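PDB 6ZTI: PlaB phospholipase from Legionella pneumophila, which probably hydrolyses phospholipids as an alpha/beta-hydrolase virulence enzyme whose activity is controlled by tetramerization that NAD(H) mediates. Local coordinates for residues 29-41 against 274-288. Sequence-based numbering, arbitrary orientation.
Sequences TNTYGELPQWLEN and IRSITMANAATHPTA
Trp38 lays one indole face against two alanines. Ala282 CB stands almost squarely over the five-membered ring, 3.3 Å from its centroid and 6° off the normal, a CH-pi contact, while Ala288 CB sits over the same face at the six-membered ring, farther off its normal; side chains this small let the backbone come close. Met279, bent at both chi2 and chi3, curls back so that its SD meets the indole edge in plane, a Met-aromatic contact. Beside it Glu34, the N-cap residue, extends its chain, and OE1 takes the Met279 N-H at 2.8 Å through the anti lone pair, nearly straight at 173°. Glu34 N in turn donates to Ile277 O at 3.0 Å. Gly33 takes a positive phi in the type II' turn 32-35, its bare CA facing the carbonyl oxygens of Ile274, Arg275 and Ile277. Backbone Asn30 O lies over the Arg275 guanidinium face, whose NH2 reaches the Asn30 amide, planes 24° apart. Leu35 CD2 touches CD1 of Ile274 and Ile277, branched apolar chains suited to this buried place; Leu35 also packs on Phe20 of strand 16-21. The contact joins the start of helix 35-44 to the loop and first turn of helix 286-296, with Tyr32 and Pro36 packing on Leu57 of strand 55-60.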
# COMPACT_ATOMS: atom_id res chain seq x y z
N THR B 29 -4.32 26.25 27.51
CA THR B 29 -5.13 25.81 28.65
C THR B 29 -6.39 26.64 28.83
O THR B 29 -7.18 26.35 29.73
CB THR B 29 -4.31 25.84 29.95
OG1 THR B 29 -3.58 27.07 30.05
CG2 THR B 29 -3.32 24.66 29.99
N ASN B 30 -6.61 27.67 28.02
CA ASN B 30 -7.92 28.31 28.02
C ASN B 30 -9.01 27.37 27.53
O ASN B 30 -10.20 27.69 27.66
CB ASN B 30 -7.91 29.60 27.18
CG ASN B 30 -7.59 29.36 25.71
OD1 ASN B 30 -7.60 28.23 25.23
ND2 ASN B 30 -7.30 30.44 24.99
N THR B 31 -8.62 26.22 26.97
CA THR B 31 -9.57 25.17 26.63
C THR B 31 -10.52 24.88 27.79
O THR B 31 -11.66 24.45 27.56
CB THR B 31 -8.80 23.91 26.24
OG1 THR B 31 -9.71 22.91 25.74
CG2 THR B 31 -8.05 23.33 27.44
N TYR B 32 -10.08 25.11 29.03
CA TYR B 32 -10.90 24.84 30.21
C TYR B 32 -11.90 25.96 30.51
O TYR B 32 -12.66 25.83 31.47
CB TYR B 32 -10.01 24.63 31.44
CG TYR B 32 -9.02 23.49 31.30
CD1 TYR B 32 -9.45 22.20 31.02
CD2 TYR B 32 -7.65 23.70 31.49
CE1 TYR B 32 -8.55 21.16 30.90
CE2 TYR B 32 -6.74 22.66 31.37
CZ TYR B 32 -7.20 21.39 31.08
OH TYR B 32 -6.31 20.34 30.96
N GLY B 33 -11.92 27.03 29.72
CA GLY B 33 -12.81 28.14 30.00
C GLY B 33 -12.36 28.81 31.28
O GLY B 33 -11.18 28.81 31.63
N GLU B 34 -13.32 29.38 32.00
CA GLU B 34 -13.06 29.95 33.32
C GLU B 34 -13.54 29.04 34.45
O GLU B 34 -13.61 29.48 35.60
CB GLU B 34 -13.70 31.34 33.42
CG GLU B 34 -13.13 32.33 32.40
CD GLU B 34 -13.61 33.77 32.61
OE1 GLU B 34 -14.78 33.99 32.99
OE2 GLU B 34 -12.79 34.69 32.37
N LEU B 35 -13.80 27.76 34.16
CA LEU B 35 -14.27 26.86 35.20
C LEU B 35 -13.27 26.65 36.34
O LEU B 35 -13.72 26.55 37.50
CB LEU B 35 -14.64 25.50 34.58
CG LEU B 35 -15.12 24.45 35.59
CD1 LEU B 35 -16.34 24.98 36.33
CD2 LEU B 35 -15.40 23.12 34.93
N PRO B 36 -11.96 26.57 36.10
CA PRO B 36 -11.03 26.46 37.25
C PRO B 36 -11.11 27.63 38.21
O PRO B 36 -11.21 27.42 39.43
CB PRO B 36 -9.65 26.38 36.56
CG PRO B 36 -9.95 25.82 35.20
CD PRO B 36 -11.27 26.43 34.81
N GLN B 37 -11.08 28.86 37.70
CA GLN B 37 -11.24 30.03 38.57
C GLN B 37 -12.58 30.01 39.29
O GLN B 37 -12.67 30.42 40.46
CB GLN B 37 -11.09 31.31 37.75
CG GLN B 37 -9.65 31.59 37.30
CD GLN B 37 -9.52 32.18 35.89
OE1 GLN B 37 -10.46 32.14 35.09
NE2 GLN B 37 -8.34 32.71 35.59
N TRP B 38 -13.63 29.52 38.63
CA TRP B 38 -14.95 29.50 39.26
C TRP B 38 -15.00 28.48 40.40
O TRP B 38 -15.58 28.76 41.46
CB TRP B 38 -16.03 29.20 38.23
CG TRP B 38 -17.43 29.27 38.78
CD1 TRP B 38 -18.14 30.39 39.06
CD2 TRP B 38 -18.28 28.16 39.12
NE1 TRP B 38 -19.38 30.06 39.55
CE2 TRP B 38 -19.49 28.70 39.59
CE3 TRP B 38 -18.13 26.78 39.07
CZ2 TRP B 38 -20.54 27.90 40.01
CZ3 TRP B 38 -19.18 25.98 39.48
CH2 TRP B 38 -20.37 26.54 39.95
N LEU B 39 -14.42 27.29 40.19
CA LEU B 39 -14.35 26.30 41.27
C LEU B 39 -13.59 26.84 42.46
O LEU B 39 -13.92 26.53 43.62
CB LEU B 39 -13.70 25.01 40.78
CG LEU B 39 -14.48 24.13 39.81
CD1 LEU B 39 -13.67 22.90 39.46
CD2 LEU B 39 -15.81 23.71 40.41
N GLU B 40 -12.55 27.64 42.21
CA GLU B 40 -11.81 28.26 43.30
C GLU B 40 -12.73 29.12 44.16
O GLU B 40 -12.66 29.08 45.39
CB GLU B 40 -10.67 29.09 42.73
CG GLU B 40 -9.60 29.47 43.73
CD GLU B 40 -8.55 30.38 43.12
OE1 GLU B 40 -8.93 31.44 42.57
OE2 GLU B 40 -7.35 30.02 43.17
N ASN B 41 -13.61 29.90 43.52
CA ASN B 41 -14.49 30.77 44.30
C ASN B 41 -15.59 29.98 44.99
O ASN B 41 -16.01 30.35 46.10
CB ASN B 41 -15.07 31.85 43.39
CG ASN B 41 -14.01 32.80 42.85
OD1 ASN B 41 -12.89 32.39 42.54
ND2 ASN B 41 -14.36 34.08 42.75
N ILE B 274 -17.18 22.67 28.01
CA ILE B 274 -16.41 23.32 29.07
C ILE B 274 -15.87 24.67 28.59
O ILE B 274 -15.74 25.62 29.38
CB ILE B 274 -15.27 22.42 29.60
CG1 ILE B 274 -14.52 23.11 30.76
CG2 ILE B 274 -14.32 22.01 28.50
CD1 ILE B 274 -13.49 22.24 31.49
N ARG B 275 -15.58 24.79 27.29
CA ARG B 275 -14.98 26.02 26.77
C ARG B 275 -15.88 27.24 26.98
O ARG B 275 -15.37 28.35 27.14
CB ARG B 275 -14.66 25.86 25.29
CG ARG B 275 -13.92 27.05 24.68
CD ARG B 275 -12.48 27.13 25.19
NE ARG B 275 -11.71 28.19 24.55
CZ ARG B 275 -11.66 29.45 24.99
NH1 ARG B 275 -12.34 29.81 26.07
NH2 ARG B 275 -10.92 30.34 24.34
N SER B 276 -17.20 27.06 26.97
CA SER B 276 -18.13 28.18 27.03
C SER B 276 -18.38 28.69 28.45
O SER B 276 -19.09 29.69 28.61
CB SER B 276 -19.46 27.78 26.38
OG SER B 276 -20.18 26.85 27.17
N ILE B 277 -17.79 28.07 29.47
CA ILE B 277 -18.03 28.45 30.86
C ILE B 277 -17.28 29.74 31.16
O ILE B 277 -16.06 29.82 30.98
CB ILE B 277 -17.59 27.33 31.81
CG1 ILE B 277 -18.39 26.06 31.54
CG2 ILE B 277 -17.75 27.75 33.26
CD1 ILE B 277 -17.97 24.89 32.39
N THR B 278 -17.99 30.73 31.68
CA THR B 278 -17.38 31.97 32.15
C THR B 278 -17.80 32.21 33.59
O THR B 278 -18.78 31.64 34.08
CB THR B 278 -17.78 33.18 31.29
OG1 THR B 278 -19.16 33.50 31.51
CG2 THR B 278 -17.55 32.89 29.82
N MET B 279 -17.05 33.09 34.28
CA MET B 279 -17.43 33.47 35.63
C MET B 279 -18.84 34.04 35.65
O MET B 279 -19.56 33.87 36.64
CB MET B 279 -16.45 34.50 36.19
CG MET B 279 -15.07 33.95 36.56
SD MET B 279 -15.15 32.64 37.80
CE MET B 279 -15.90 33.50 39.18
N ALA B 280 -19.26 34.69 34.56
CA ALA B 280 -20.53 35.39 34.56
C ALA B 280 -21.70 34.45 34.31
O ALA B 280 -22.80 34.67 34.84
CB ALA B 280 -20.51 36.51 33.52
N ASN B 281 -21.50 33.40 33.53
CA ASN B 281 -22.57 32.48 33.22
C ASN B 281 -22.50 31.18 34.01
O ASN B 281 -23.44 30.39 33.94
CB ASN B 281 -22.60 32.18 31.71
CG ASN B 281 -21.48 31.24 31.24
OD1 ASN B 281 -20.92 30.47 32.03
ND2 ASN B 281 -21.19 31.28 29.95
N ALA B 282 -21.43 30.95 34.78
CA ALA B 282 -21.24 29.64 35.40
C ALA B 282 -22.41 29.25 36.28
O ALA B 282 -22.87 28.10 36.25
CB ALA B 282 -19.94 29.62 36.21
N ALA B 283 -22.92 30.18 37.09
CA ALA B 283 -24.00 29.84 38.02
C ALA B 283 -25.20 29.24 37.30
O ALA B 283 -25.98 28.51 37.92
CB ALA B 283 -24.42 31.08 38.81
N THR B 284 -25.35 29.52 36.01
CA THR B 284 -26.48 29.04 35.22
C THR B 284 -26.05 28.06 34.14
O THR B 284 -26.86 27.70 33.28
CB THR B 284 -27.21 30.21 34.58
OG1 THR B 284 -26.25 31.06 33.92
CG2 THR B 284 -27.96 31.01 35.63
N HIS B 285 -24.81 27.64 34.16
CA HIS B 285 -24.25 26.79 33.12
C HIS B 285 -24.45 25.33 33.49
O HIS B 285 -24.03 24.93 34.58
CB HIS B 285 -22.77 27.09 32.94
CG HIS B 285 -22.21 26.60 31.65
ND1 HIS B 285 -22.08 25.26 31.35
CD2 HIS B 285 -21.73 27.27 30.57
CE1 HIS B 285 -21.56 25.12 30.15
NE2 HIS B 285 -21.33 26.33 29.66
N PRO B 286 -25.08 24.51 32.64
CA PRO B 286 -25.32 23.12 33.06
C PRO B 286 -24.06 22.38 33.47
O PRO B 286 -24.09 21.66 34.47
CB PRO B 286 -25.97 22.48 31.82
CG PRO B 286 -26.50 23.62 31.04
CD PRO B 286 -25.59 24.77 31.29
N THR B 287 -22.97 22.53 32.72
CA THR B 287 -21.74 21.81 33.05
C THR B 287 -21.26 22.17 34.45
O THR B 287 -20.97 21.29 35.27
CB THR B 287 -20.64 22.11 32.03
OG1 THR B 287 -21.12 21.89 30.71
CG2 THR B 287 -19.42 21.23 32.28
N ALA B 288 -21.17 23.47 34.74
CA ALA B 288 -20.66 23.91 36.04
C ALA B 288 -21.57 23.43 37.17
O ALA B 288 -21.09 22.95 38.20
CB ALA B 288 -20.55 25.43 36.05